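Local coordinates for protein putative fimbrial subunit (PDB 4HSQ) that is the major pilin SpaD, probably building the shaft of a surface pilus involved in adhesion, here as its second and third domains, at residues K11-N16 with F210-E215; D28-G33 with V124-P129; D52-T57 with T104-R109; T220-L225 with V241-F246. All blocks are in the same frame, centred on the assembly; numbering follows the deposited sequence.

Contact 1 of 4, residues K11-N16 with F210-E215; sequences KDADQN and FEDGKE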
loop_
_atom_site.group_PDB
_atom_site.type_symbol
_atom_site.label_atom_id
_atom_site.label_comp_id
_atom_site.label_asym_id
_atom_site.label_seq_id
_atom_site.Cartn_x
_atom_site.Cartn_y
_atom_site.Cartn_z
ATOM N N LYS A 11 1.303 2.090 -8.300
ATOM C CA LYS A 11 0.039 2.790 -8.248
ATOM C C LYS A 11 -0.638 2.336 -6.969
ATOM O O LYS A 11 -1.138 1.222 -6.914
ATOM C CB LYS A 11 -0.834 2.499 -9.482
ATOM C CG LYS A 11 -2.021 3.441 -9.523
ATOM C CD LYS A 11 -1.565 4.815 -10.080
ATOM C CE LYS A 11 -2.643 5.873 -10.024
ATOM N NZ LYS A 11 -3.141 6.108 -8.625
ATOM N N ASP A 12 -0.583 3.170 -5.931
ATOM C CA ASP A 12 -1.088 2.816 -4.605
ATOM C C ASP A 12 -1.944 3.913 -3.953
ATOM O O ASP A 12 -2.386 3.705 -2.819
ATOM C CB ASP A 12 0.114 2.518 -3.673
ATOM C CG ASP A 12 1.123 3.666 -3.506
ATOM O OD1 ASP A 12 0.707 4.840 -3.521
ATOM O OD2 ASP A 12 2.314 3.383 -3.339
ATOM N N ALA A 13 -2.154 5.080 -4.612
ATOM C CA ALA A 13 -2.914 6.181 -3.968
ATOM C C ALA A 13 -4.248 5.709 -3.383
ATOM O O ALA A 13 -5.019 4.977 -4.024
ATOM C CB ALA A 13 -3.149 7.347 -4.925
ATOM N N ASP A 14 -4.451 6.067 -2.122
ATOM C CA ASP A 14 -5.623 5.802 -1.283
ATOM C C ASP A 14 -5.832 4.324 -0.961
ATOM O O ASP A 14 -6.832 3.978 -0.348
ATOM C CB ASP A 14 -6.905 6.381 -1.923
ATOM C CG ASP A 14 -6.837 7.877 -2.211
ATOM O OD1 ASP A 14 -6.466 8.651 -1.291
ATOM O OD2 ASP A 14 -7.122 8.268 -3.346
ATOM N N GLN A 15 -4.891 3.462 -1.289
ATOM C CA GLN A 15 -5.078 2.034 -1.007
ATOM C C GLN A 15 -4.500 1.758 0.363
ATOM O O GLN A 15 -3.306 1.945 0.588
ATOM C CB GLN A 15 -4.424 1.165 -2.110
ATOM C CG GLN A 15 -4.987 1.454 -3.541
ATOM C CD GLN A 15 -6.508 1.578 -3.528
ATOM O OE1 GLN A 15 -7.220 0.670 -3.128
ATOM N NE2 GLN A 15 -7.027 2.743 -3.851
ATOM N N ASN A 16 -5.353 1.326 1.295
ATOM C CA ASN A 16 -4.916 1.080 2.658
ATOM C C ASN A 16 -4.453 -0.389 2.833
ATOM O O ASN A 16 -4.262 -1.106 1.851
ATOM C CB ASN A 16 -6.056 1.477 3.608
ATOM C CG ASN A 16 -6.354 2.969 3.470
ATOM O OD1 ASN A 16 -5.461 3.826 3.487
ATOM N ND2 ASN A 16 -7.595 3.330 3.313
ATOM N N PHE A 210 2.610 11.139 0.410
ATOM C CA PHE A 210 3.452 10.422 -0.540
ATOM C C PHE A 210 2.617 9.321 -1.116
ATOM O O PHE A 210 2.033 8.533 -0.359
ATOM C CB PHE A 210 4.679 9.891 0.174
ATOM C CG PHE A 210 5.798 9.454 -0.726
ATOM C CD1 PHE A 210 5.813 8.174 -1.268
ATOM C CD2 PHE A 210 6.880 10.299 -0.980
ATOM C CE1 PHE A 210 6.864 7.756 -2.082
ATOM C CE2 PHE A 210 7.944 9.870 -1.775
ATOM C CZ PHE A 210 7.931 8.597 -2.312
ATOM N N GLU A 211 2.522 9.281 -2.440
ATOM C CA GLU A 211 1.695 8.269 -3.099
ATOM C C GLU A 211 2.154 8.044 -4.519
ATOM O O GLU A 211 2.746 8.939 -5.157
ATOM C CB GLU A 211 0.195 8.629 -3.049
ATOM C CG GLU A 211 -0.223 9.754 -3.973
ATOM C CD GLU A 211 -1.496 10.458 -3.561
ATOM O OE1 GLU A 211 -2.182 9.977 -2.625
ATOM O OE2 GLU A 211 -1.812 11.494 -4.187
ATOM N N ASP A 212 1.910 6.807 -5.015
ATOM C CA ASP A 212 2.315 6.418 -6.378
ATOM C C ASP A 212 3.834 6.636 -6.616
ATOM O O ASP A 212 4.264 6.945 -7.733
ATOM C CB ASP A 212 1.465 7.146 -7.457
ATOM C CG ASP A 212 -0.032 6.884 -7.374
ATOM O OD1 ASP A 212 -0.434 5.853 -6.754
ATOM O OD2 ASP A 212 -0.804 7.690 -7.938
ATOM N N GLY A 213 4.629 6.408 -5.574
ATOM C CA GLY A 213 6.074 6.466 -5.648
ATOM C C GLY A 213 6.714 7.841 -5.589
ATOM O O GLY A 213 7.933 7.946 -5.713
ATOM N N LYS A 214 5.935 8.890 -5.324
ATOM C CA LYS A 214 6.532 10.221 -5.245
ATOM C C LYS A 214 5.799 11.098 -4.229
ATOM O O LYS A 214 4.677 10.776 -3.819
ATOM C CB LYS A 214 6.570 10.876 -6.654
ATOM C CG LYS A 214 5.188 11.238 -7.184
ATOM C CD LYS A 214 5.149 11.536 -8.678
ATOM C CE LYS A 214 3.766 11.992 -9.105
ATOM N NZ LYS A 214 2.699 10.978 -8.823
ATOM N N GLU A 215 6.422 12.227 -3.840
ATOM C CA GLU A 215 5.779 13.198 -2.934
ATOM C C GLU A 215 4.456 13.632 -3.516
ATOM O O GLU A 215 4.364 13.801 -4.729
ATOM C CB GLU A 215 6.678 14.435 -2.725
ATOM C CG GLU A 215 8.052 14.102 -2.172
ATOM C CD GLU A 215 8.156 13.945 -0.668
ATOM O OE1 GLU A 215 7.241 14.415 0.049
ATOM O OE2 GLU A 215 9.169 13.372 -0.203
HETATM O O HOH W 1 3.890 5.441 -2.956
HETATM O O HOH W 2 -2.820 7.893 -0.905
#
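Asp212 reaches from the tip of a tight hairpin to Lys11 and the start of the type II turn Asp12-Gln15, and its carboxylate is gripped on both oxygens. OD1 takes two backbone N-H groups: Asp12 N at 2.8 Å, nearly in line with the C-O bond, and Ala13 N at 2.9 Å, from the syn side but tilted out of the carboxylate plane. OD2 receives the ammonium of Lys11, NZ lying 2.9 Å from it, again syn and out of plane. The lysine chain makes this possible by folding at chi2 (80°) and again at chi4 (58°), which brings its end back toward the hairpin although its first bond leads away. Asp12 answers in the reverse direction, the two aspartates sliding past each other: its OD1 accepts Asp212 N at 2.7 Å in an almost straight bond (174°) arriving from above the carboxylate plane, while its OD2 is joined to Gly213 N through a water. The two carboxylates come close, and the surrounding N-H groups and Lys11 probably offset their repulsion. Small Ala13 lets its CB rest against Glu211 OE1 at 3.6 Å; that carboxylate is paired with Lys221. Gly213, with positive phi, suits the type I' turn from Glu211 to Lys214. Asp12 is also held by His206 and Thr144, while the hairpin of strands 210-211 and 214-215 lies against the turn after strand 7-11.

Contact 2 of 4, residues D28-G33 with V124-P129; sequences DAPTWG and VIFNNP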
loop_
_atom_site.group_PDB
_atom_site.type_symbol
_atom_site.label_atom_id
_atom_site.label_comp_id
_atom_site.label_asym_id
_atom_site.label_seq_id
_atom_site.Cartn_x
_atom_site.Cartn_y
_atom_site.Cartn_z
ATOM N N ASP A 28 13.188 -2.372 -21.914
ATOM C CA ASP A 28 13.326 -2.623 -23.328
ATOM C C ASP A 28 13.851 -4.019 -23.557
ATOM O O ASP A 28 14.766 -4.462 -22.863
ATOM C CB ASP A 28 14.264 -1.599 -23.987
ATOM C CG ASP A 28 13.755 -0.176 -23.909
ATOM O OD1 ASP A 28 12.621 0.073 -24.366
ATOM O OD2 ASP A 28 14.489 0.686 -23.383
ATOM N N ALA A 29 13.264 -4.721 -24.531
ATOM C CA ALA A 29 13.788 -5.999 -24.945
ATOM C C ALA A 29 15.054 -5.705 -25.766
ATOM O O ALA A 29 15.173 -4.586 -26.300
ATOM C CB ALA A 29 12.759 -6.736 -25.788
ATOM N N PRO A 30 16.021 -6.643 -25.885
ATOM C CA PRO A 30 17.163 -6.366 -26.767
ATOM C C PRO A 30 16.719 -6.352 -28.246
ATOM O O PRO A 30 15.534 -6.581 -28.561
ATOM C CB PRO A 30 18.123 -7.522 -26.455
ATOM C CG PRO A 30 17.205 -8.667 -26.094
ATOM C CD PRO A 30 16.069 -8.021 -25.343
ATOM N N THR A 31 17.657 -6.071 -29.158
ATOM C CA THR A 31 17.388 -6.081 -30.596
ATOM C C THR A 31 18.071 -7.297 -31.234
ATOM O O THR A 31 19.071 -7.779 -30.713
ATOM C CB THR A 31 17.841 -4.771 -31.266
ATOM O OG1 THR A 31 19.232 -4.581 -31.009
ATOM C CG2 THR A 31 17.016 -3.543 -30.815
ATOM N N TRP A 32 17.522 -7.794 -32.356
ATOM C CA TRP A 32 18.072 -8.948 -33.076
ATOM C C TRP A 32 17.576 -8.973 -34.512
ATOM O O TRP A 32 16.475 -8.470 -34.810
ATOM C CB TRP A 32 17.749 -10.288 -32.366
ATOM C CG TRP A 32 16.293 -10.637 -32.321
ATOM C CD1 TRP A 32 15.596 -11.379 -33.229
ATOM C CD2 TRP A 32 15.357 -10.258 -31.305
ATOM N NE1 TRP A 32 14.286 -11.507 -32.835
ATOM C CE2 TRP A 32 14.103 -10.809 -31.665
ATOM C CE3 TRP A 32 15.450 -9.500 -30.129
ATOM C CZ2 TRP A 32 12.960 -10.643 -30.878
ATOM C CZ3 TRP A 32 14.314 -9.340 -29.348
ATOM C CH2 TRP A 32 13.089 -9.907 -29.726
ATOM N N GLY A 33 18.398 -9.586 -35.377
ATOM C CA GLY A 33 18.127 -9.718 -36.797
ATOM C C GLY A 33 17.108 -10.799 -37.078
ATOM O O GLY A 33 16.730 -11.553 -36.172
ATOM N N VAL A 124 15.036 -7.466 -14.781
ATOM C CA VAL A 124 14.647 -8.108 -16.018
ATOM C C VAL A 124 15.918 -8.855 -16.441
ATOM O O VAL A 124 17.022 -8.299 -16.366
ATOM C CB VAL A 124 14.001 -7.219 -17.117
ATOM C CG1 VAL A 124 12.811 -6.434 -16.561
ATOM C CG2 VAL A 124 15.010 -6.291 -17.770
ATOM N N ILE A 125 15.785 -10.138 -16.696
ATOM C CA ILE A 125 16.917 -11.013 -17.025
ATOM C C ILE A 125 16.604 -11.669 -18.358
ATOM O O ILE A 125 15.550 -12.301 -18.528
ATOM C CB ILE A 125 17.198 -12.042 -15.874
ATOM C CG1 ILE A 125 17.328 -11.313 -14.497
ATOM C CG2 ILE A 125 18.474 -12.872 -16.166
ATOM C CD1 ILE A 125 17.079 -12.161 -13.228
ATOM N N PHE A 126 17.524 -11.517 -19.326
ATOM C CA PHE A 126 17.293 -12.108 -20.636
ATOM C C PHE A 126 18.590 -12.547 -21.295
ATOM O O PHE A 126 19.665 -12.120 -20.895
ATOM C CB PHE A 126 16.572 -11.089 -21.544
ATOM C CG PHE A 126 17.310 -9.779 -21.749
ATOM C CD1 PHE A 126 18.276 -9.652 -22.743
ATOM C CD2 PHE A 126 16.979 -8.652 -21.004
ATOM C CE1 PHE A 126 18.945 -8.440 -22.942
ATOM C CE2 PHE A 126 17.623 -7.430 -21.228
ATOM C CZ PHE A 126 18.605 -7.334 -22.194
ATOM N N ASN A 127 18.471 -13.355 -22.349
ATOM C CA ASN A 127 19.616 -13.757 -23.157
ATOM C C ASN A 127 19.710 -12.788 -24.317
ATOM O O ASN A 127 18.712 -12.560 -24.995
ATOM C CB ASN A 127 19.464 -15.203 -23.659
ATOM C CG ASN A 127 19.611 -16.268 -22.589
ATOM O OD1 ASN A 127 20.092 -16.023 -21.479
ATOM N ND2 ASN A 127 19.208 -17.490 -22.912
ATOM N N ASN A 128 20.870 -12.150 -24.496
ATOM C CA ASN A 128 21.081 -11.247 -25.635
ATOM C C ASN A 128 21.264 -12.133 -26.876
ATOM O O ASN A 128 22.215 -12.913 -26.912
ATOM C CB ASN A 128 22.286 -10.334 -25.390
ATOM C CG ASN A 128 22.389 -9.221 -26.405
ATOM O OD1 ASN A 128 22.367 -9.448 -27.609
ATOM N ND2 ASN A 128 22.461 -7.989 -25.938
ATOM N N PRO A 129 20.363 -12.092 -27.871
ATOM C CA PRO A 129 20.496 -13.010 -29.017
ATOM C C PRO A 129 21.736 -12.794 -29.883
ATOM O O PRO A 129 22.106 -13.689 -30.636
ATOM C CB PRO A 129 19.235 -12.743 -29.848
ATOM C CG PRO A 129 18.313 -11.989 -28.966
ATOM C CD PRO A 129 19.165 -11.235 -28.005
#
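This is an apolar contact without hydrogen bonds between the two segments, Pro30 and Trp32 meeting Phe126 and Pro129 between the loop after strand 20-28 and the end region of strand 117-127, in the Sgo0707 N2-type domain far from the centre of the chain. The segments run in roughly the same direction, 25° apart end to end. Pro30 sets CD over one face of the Phe126 ring, offset toward its rim: CD stands 3.9 Å from the centroid and 18° off the normal, a CH-pi contact, while Pro30 CG comes to 3.6 Å from Phe126 CE1. Pro30 CG also touches Pro129 CD at 3.8 Å. Further along, Trp32 CB packs on Pro129 CB at 3.8 Å, and Pro129 CG lies obliquely near the indole. Rigid prolines suit these places: each offers a compact hydrocarbon surface to an aromatic neighbour and lacks an N-H that would need a partner. Leu38 touches both Pro30 and Trp32, and Val135 packs on Phe126. Proline against an aromatic face is a familiar CH-pi arrangement, here joining the loop after strand 20-28 to strand 117-127 and the residues after it in a beta-rich adhesin-type domain.

Contact 3 of 4, residues D52-T57 with T104-R109; sequences DFQKVT and TFEVKR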
loop_
_atom_site.group_PDB
_atom_site.type_symbol
_atom_site.label_atom_id
_atom_site.label_comp_id
_atom_site.label_asym_id
_atom_site.label_seq_id
_atom_site.Cartn_x
_atom_site.Cartn_y
_atom_site.Cartn_z
ATOM N N ASP A 52 1.284 -9.698 -0.051
ATOM C CA ASP A 52 0.679 -10.918 -0.570
ATOM C C ASP A 52 0.463 -10.694 -2.027
ATOM O O ASP A 52 -0.386 -9.854 -2.397
ATOM C CB ASP A 52 -0.680 -11.227 0.092
ATOM C CG ASP A 52 -0.604 -11.791 1.490
ATOM O OD1 ASP A 52 0.384 -12.505 1.795
ATOM O OD2 ASP A 52 -1.568 -11.590 2.256
ATOM N N PHE A 53 1.202 -11.419 -2.870
ATOM C CA PHE A 53 1.005 -11.333 -4.313
ATOM C C PHE A 53 -0.419 -11.813 -4.646
ATOM O O PHE A 53 -0.854 -12.821 -4.091
ATOM C CB PHE A 53 2.063 -12.223 -5.024
ATOM C CG PHE A 53 1.789 -12.441 -6.485
ATOM C CD1 PHE A 53 2.022 -11.429 -7.412
ATOM C CD2 PHE A 53 1.286 -13.656 -6.941
ATOM C CE1 PHE A 53 1.743 -11.623 -8.771
ATOM C CE2 PHE A 53 1.037 -13.861 -8.303
ATOM C CZ PHE A 53 1.268 -12.842 -9.211
ATOM N N GLN A 54 -1.137 -11.105 -5.517
ATOM C CA GLN A 54 -2.498 -11.459 -5.937
ATOM C C GLN A 54 -2.478 -12.141 -7.302
ATOM O O GLN A 54 -2.834 -13.319 -7.416
ATOM C CB GLN A 54 -3.412 -10.213 -6.001
ATOM C CG GLN A 54 -3.485 -9.412 -4.686
ATOM C CD GLN A 54 -3.969 -10.246 -3.532
ATOM O OE1 GLN A 54 -3.244 -10.547 -2.573
ATOM N NE2 GLN A 54 -5.187 -10.644 -3.605
ATOM N N LYS A 55 -2.051 -11.395 -8.341
ATOM C CA LYS A 55 -2.063 -11.893 -9.719
ATOM C C LYS A 55 -1.334 -10.960 -10.634
ATOM O O LYS A 55 -1.156 -9.778 -10.323
ATOM C CB LYS A 55 -3.541 -12.027 -10.227
ATOM C CG LYS A 55 -4.332 -10.691 -10.266
ATOM C CD LYS A 55 -5.698 -10.810 -10.949
ATOM C CE LYS A 55 -6.445 -9.486 -10.900
ATOM N NZ LYS A 55 -7.117 -9.247 -9.585
ATOM N N VAL A 56 -0.972 -11.481 -11.814
ATOM C CA VAL A 56 -0.447 -10.673 -12.901
ATOM C C VAL A 56 -1.685 -10.102 -13.566
ATOM O O VAL A 56 -2.656 -10.849 -13.730
ATOM C CB VAL A 56 0.426 -11.528 -13.874
ATOM C CG1 VAL A 56 0.737 -10.767 -15.179
ATOM C CG2 VAL A 56 1.714 -12.007 -13.189
ATOM N N THR A 57 -1.699 -8.808 -13.885
ATOM C CA THR A 57 -2.865 -8.193 -14.544
ATOM C C THR A 57 -2.555 -7.991 -16.029
ATOM O O THR A 57 -3.464 -8.053 -16.866
ATOM C CB THR A 57 -3.273 -6.871 -13.871
ATOM O OG1 THR A 57 -2.216 -5.955 -14.011
ATOM C CG2 THR A 57 -3.597 -7.020 -12.393
ATOM N N THR A 104 2.483 -5.727 -15.331
ATOM C CA THR A 104 1.716 -5.125 -14.242
ATOM C C THR A 104 1.173 -6.249 -13.388
ATOM O O THR A 104 0.583 -7.212 -13.909
ATOM C CB THR A 104 0.576 -4.190 -14.741
ATOM O OG1 THR A 104 1.162 -3.120 -15.484
ATOM C CG2 THR A 104 -0.210 -3.556 -13.561
ATOM N N PHE A 105 1.353 -6.129 -12.071
ATOM C CA PHE A 105 0.835 -7.162 -11.183
ATOM C C PHE A 105 0.276 -6.506 -9.942
ATOM O O PHE A 105 0.631 -5.371 -9.599
ATOM C CB PHE A 105 1.884 -8.239 -10.849
ATOM C CG PHE A 105 3.072 -7.745 -10.051
ATOM C CD1 PHE A 105 3.097 -7.867 -8.668
ATOM C CD2 PHE A 105 4.219 -7.270 -10.695
ATOM C CE1 PHE A 105 4.196 -7.406 -7.933
ATOM C CE2 PHE A 105 5.312 -6.808 -9.960
ATOM C CZ PHE A 105 5.298 -6.887 -8.587
ATOM N N GLU A 106 -0.575 -7.249 -9.262
ATOM C CA GLU A 106 -1.305 -6.782 -8.116
ATOM C C GLU A 106 -0.853 -7.437 -6.835
ATOM O O GLU A 106 -0.578 -8.637 -6.798
ATOM C CB GLU A 106 -2.774 -7.066 -8.397
ATOM C CG GLU A 106 -3.765 -6.553 -7.377
ATOM C CD GLU A 106 -5.140 -7.102 -7.698
ATOM O OE1 GLU A 106 -5.738 -6.659 -8.703
ATOM O OE2 GLU A 106 -5.590 -8.024 -6.987
ATOM N N VAL A 107 -0.806 -6.625 -5.759
ATOM C CA VAL A 107 -0.435 -7.048 -4.403
ATOM C C VAL A 107 -1.394 -6.451 -3.390
ATOM O O VAL A 107 -2.127 -5.489 -3.704
ATOM C CB VAL A 107 1.044 -6.622 -4.056
ATOM C CG1 VAL A 107 2.073 -7.345 -4.934
ATOM C CG2 VAL A 107 1.238 -5.099 -4.116
ATOM N N LYS A 108 -1.319 -6.945 -2.153
ATOM C CA LYS A 108 -1.989 -6.373 -0.985
ATOM C C LYS A 108 -0.971 -6.304 0.112
ATOM O O LYS A 108 -0.278 -7.295 0.349
ATOM C CB LYS A 108 -3.212 -7.176 -0.495
ATOM C CG LYS A 108 -4.396 -7.132 -1.477
ATOM C CD LYS A 108 -5.572 -8.000 -0.991
ATOM C CE LYS A 108 -6.675 -7.993 -2.043
ATOM N NZ LYS A 108 -7.836 -8.851 -1.654
ATOM N N ARG A 109 -0.909 -5.176 0.814
ATOM C CA ARG A 109 -0.013 -5.064 1.966
ATOM C C ARG A 109 -0.778 -5.586 3.177
ATOM O O ARG A 109 -1.839 -5.054 3.493
ATOM C CB ARG A 109 0.460 -3.623 2.157
ATOM C CG ARG A 109 1.470 -3.497 3.286
ATOM C CD ARG A 109 1.885 -2.056 3.385
ATOM N NE ARG A 109 2.790 -1.807 4.498
ATOM C CZ ARG A 109 3.595 -0.755 4.545
ATOM N NH1 ARG A 109 3.609 0.116 3.549
ATOM N NH2 ARG A 109 4.412 -0.581 5.578
#
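Strands 52-57 and 104-109 run antiparallel, 162° between their directions, with a classic beta bulge where Gln54 and Lys55 both face Glu106: Glu106 O accepts Gln54 N at 2.8 Å and, weakly, Lys55 N, while Glu106 N bonds Lys55 O. Lys55 and Glu106 cross as a salt bridge: the lysine is extended until its last bend at chi4 (-81°), which turns NZ to 3.1 Å from Glu106 OE1, on the syn side but out of the carboxylate plane. The side chains of Gln54 and Lys108 cross at about a right angle. Long polar chains suit the face of Lys55, Glu106 and Lys108, covering it with methylenes while their charged ends stay near the surface. On the other face Phe53 and Phe105 cross steeply, CD1 of Phe105 lying 3.9 Å from CD1 of Phe53 at that ring's edge, near its plane. Val56 and Val107 share this apolar face, which Val73 and Leu83 help to cover. The chemistry is thus divided, charge pairing on one side and hydrocarbon on the other, as in a beta-sandwich sheet, and the bulge brings two successive residues to a single glutamate.

Contact 4 of 4, residues T220-L225 with V241-F246; sequences TKKFCL and VTEIEF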
loop_
_atom_site.group_PDB
_atom_site.type_symbol
_atom_site.label_atom_id
_atom_site.label_comp_id
_atom_site.label_asym_id
_atom_site.label_seq_id
_atom_site.Cartn_x
_atom_site.Cartn_y
_atom_site.Cartn_z
ATOM N N THR A 220 -5.172 19.163 0.322
ATOM C CA THR A 220 -5.774 19.086 1.659
ATOM C C THR A 220 -6.375 17.670 1.923
ATOM O O THR A 220 -7.466 17.553 2.475
ATOM C CB THR A 220 -6.794 20.233 1.853
ATOM O OG1 THR A 220 -7.712 20.237 0.761
ATOM C CG2 THR A 220 -6.127 21.603 1.960
ATOM N N LYS A 221 -5.631 16.620 1.580
ATOM C CA LYS A 221 -6.016 15.213 1.783
ATOM C C LYS A 221 -5.781 14.793 3.253
ATOM O O LYS A 221 -4.663 14.887 3.748
ATOM C CB LYS A 221 -5.216 14.325 0.823
ATOM C CG LYS A 221 -5.498 12.840 0.929
ATOM C CD LYS A 221 -5.788 12.245 -0.440
ATOM C CE LYS A 221 -4.628 11.466 -1.007
ATOM N NZ LYS A 221 -4.989 10.788 -2.291
ATOM N N LYS A 222 -6.851 14.365 3.956
ATOM C CA LYS A 222 -6.755 13.917 5.353
ATOM C C LYS A 222 -7.646 12.704 5.589
ATOM O O LYS A 222 -8.405 12.304 4.704
ATOM C CB LYS A 222 -7.200 15.030 6.313
ATOM C CG LYS A 222 -6.242 16.195 6.427
ATOM C CD LYS A 222 -6.945 17.398 6.972
ATOM C CE LYS A 222 -5.922 18.375 7.461
ATOM N NZ LYS A 222 -5.720 18.241 8.925
ATOM N N PHE A 223 -7.553 12.139 6.790
ATOM C CA PHE A 223 -8.488 11.130 7.268
ATOM C C PHE A 223 -9.305 11.801 8.349
ATOM O O PHE A 223 -8.824 12.735 8.982
ATOM C CB PHE A 223 -7.784 9.863 7.796
ATOM C CG PHE A 223 -7.261 8.974 6.701
ATOM C CD1 PHE A 223 -8.124 8.166 5.964
ATOM C CD2 PHE A 223 -5.898 8.894 6.442
ATOM C CE1 PHE A 223 -7.639 7.330 4.964
ATOM C CE2 PHE A 223 -5.418 8.048 5.450
ATOM C CZ PHE A 223 -6.287 7.293 4.704
ATOM N N CYS A 224 -10.516 11.315 8.584
ATOM C CA CYS A 224 -11.402 11.844 9.606
ATOM C C CYS A 224 -11.978 10.669 10.381
ATOM O O CYS A 224 -12.410 9.698 9.771
ATOM C CB CYS A 224 -12.514 12.689 8.973
ATOM S SG CYS A 224 -12.037 14.406 8.648
ATOM N N LEU A 225 -12.018 10.769 11.693
ATOM C CA LEU A 225 -12.668 9.777 12.572
ATOM C C LEU A 225 -13.989 10.344 12.979
ATOM O O LEU A 225 -14.025 11.456 13.475
ATOM C CB LEU A 225 -11.816 9.513 13.837
ATOM C CG LEU A 225 -10.527 8.748 13.575
ATOM C CD1 LEU A 225 -9.502 9.037 14.652
ATOM C CD2 LEU A 225 -10.811 7.263 13.499
ATOM N N VAL A 241 -16.483 14.642 14.780
ATOM C CA VAL A 241 -15.541 14.349 13.691
ATOM C C VAL A 241 -14.178 14.950 14.049
ATOM O O VAL A 241 -14.074 16.132 14.375
ATOM C CB VAL A 241 -16.010 14.796 12.274
ATOM C CG1 VAL A 241 -14.898 14.563 11.237
ATOM C CG2 VAL A 241 -17.292 14.067 11.842
ATOM N N THR A 242 -13.155 14.117 14.035
ATOM C CA THR A 242 -11.770 14.489 14.333
ATOM C C THR A 242 -10.943 14.294 13.072
ATOM O O THR A 242 -10.911 13.188 12.545
ATOM C CB THR A 242 -11.217 13.596 15.471
ATOM O OG1 THR A 242 -11.989 13.772 16.651
ATOM C CG2 THR A 242 -9.727 13.847 15.765
ATOM N N GLU A 243 -10.250 15.335 12.605
ATOM C CA GLU A 243 -9.432 15.161 11.407
ATOM C C GLU A 243 -8.037 14.739 11.824
ATOM O O GLU A 243 -7.557 15.125 12.884
ATOM C CB GLU A 243 -9.417 16.434 10.519
ATOM C CG GLU A 243 -8.745 17.638 11.143
ATOM C CD GLU A 243 -8.698 18.850 10.234
ATOM O OE1 GLU A 243 -9.574 18.959 9.351
ATOM O OE2 GLU A 243 -7.832 19.728 10.450
ATOM N N ILE A 244 -7.402 13.936 10.997
ATOM C CA ILE A 244 -6.063 13.413 11.253
ATOM C C ILE A 244 -5.129 13.819 10.113
ATOM O O ILE A 244 -5.419 13.490 8.959
ATOM C CB ILE A 244 -6.150 11.858 11.372
ATOM C CG1 ILE A 244 -7.115 11.394 12.494
ATOM C CG2 ILE A 244 -4.775 11.208 11.509
ATOM C CD1 ILE A 244 -6.701 11.750 13.878
ATOM N N GLU A 245 -3.985 14.437 10.446
ATOM C CA GLU A 245 -2.915 14.775 9.475
ATOM C C GLU A 245 -1.997 13.557 9.427
ATOM O O GLU A 245 -1.076 13.426 10.243
ATOM C CB GLU A 245 -2.128 16.052 9.882
ATOM C CG GLU A 245 -2.980 17.285 10.130
ATOM C CD GLU A 245 -2.306 18.631 9.904
ATOM O OE1 GLU A 245 -3.012 19.662 10.004
ATOM O OE2 GLU A 245 -1.086 18.661 9.616
ATOM N N PHE A 246 -2.324 12.612 8.554
ATOM C CA PHE A 246 -1.656 11.311 8.507
ATOM C C PHE A 246 -0.474 11.282 7.525
ATOM O O PHE A 246 -0.435 10.524 6.567
ATOM C CB PHE A 246 -2.708 10.249 8.193
ATOM C CG PHE A 246 -2.362 8.876 8.693
ATOM C CD1 PHE A 246 -2.349 8.595 10.057
ATOM C CD2 PHE A 246 -2.034 7.862 7.803
ATOM C CE1 PHE A 246 -2.030 7.310 10.520
ATOM C CE2 PHE A 246 -1.700 6.594 8.267
ATOM C CZ PHE A 246 -1.736 6.318 9.612
HETATM O O HOH W 3 -2.999 14.569 5.960
HETATM O O HOH W 4 -14.015 12.048 16.613
#
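Lys222 reaches across to two glutamates, its NZ lying 3.0 Å from Glu243 OE2 and 3.2 Å from Glu245 OE1; both are salt bridges, though weak as hydrogen bonds. The lysine runs extended to a last bend at chi4 (-97°), obliquely to Glu243 but side by side with Glu245. The network extends outward: Glu245 OE2 pairs with Lys250, and Glu243 OE1 accepts Ala176 N. The backbones behind these charges form an antiparallel ladder. Ile244 N gives a 2.7 Å bond to Phe223 O, and Leu225 and Thr242 exchange bonds in both directions, with water 4 linking Leu225 O to Thr242 OG1. Between these pairs Cys224 faces Glu243, its SG 3.8 Å from Glu243 CB. Cys224 CB also touches Val241 CG1, and SG is joined to Cys173 of the adjoining strand 167-173 by a disulfide. Leu225 and Ile244 lie on the other face, their CD1 atoms 4.0 Å apart; branched aliphatic residues suit that buried side, where Leu265 and Ile269 of strand 264-271 add to the packing. Phe223 presents its edge to the face of Phe246 in an offset edge-to-face pair, planes 86° apart, and Phe246 CB lies at the Phe223 edge, 3.9 Å from CD2. The Phe246 side chain lies about 4 Å from that of Ile251, a residue of the calcium site. The chemistry implies that strand 241-244 and the residues just after it are secured by salt bridges, backbone ladder and inner packing, with the cystine tying the partner strand to the next.

From the N terminus, the chain enters contact 1 at 11-16 and contact 2 at 28-33, then contact 3 at 52-57. Contact 3 closes first, at 104-109, and contact 2 next, at 124-129, so contact 3 is nested within contact 2, and both lie inside the long loop that contact 1 closes at 210-215. Contact 4 follows in series as a local hairpin. Contacts 2 and 3 belong to the N2-type domain, contact 4 to the prealbumin-like one, and contact 1 bridges the two. Contacts 2 and 4 lie on opposite sides of the chain's centre, about 49 Å between centres. Contacts 1 and 4 touch, through Lys221 with Asp14.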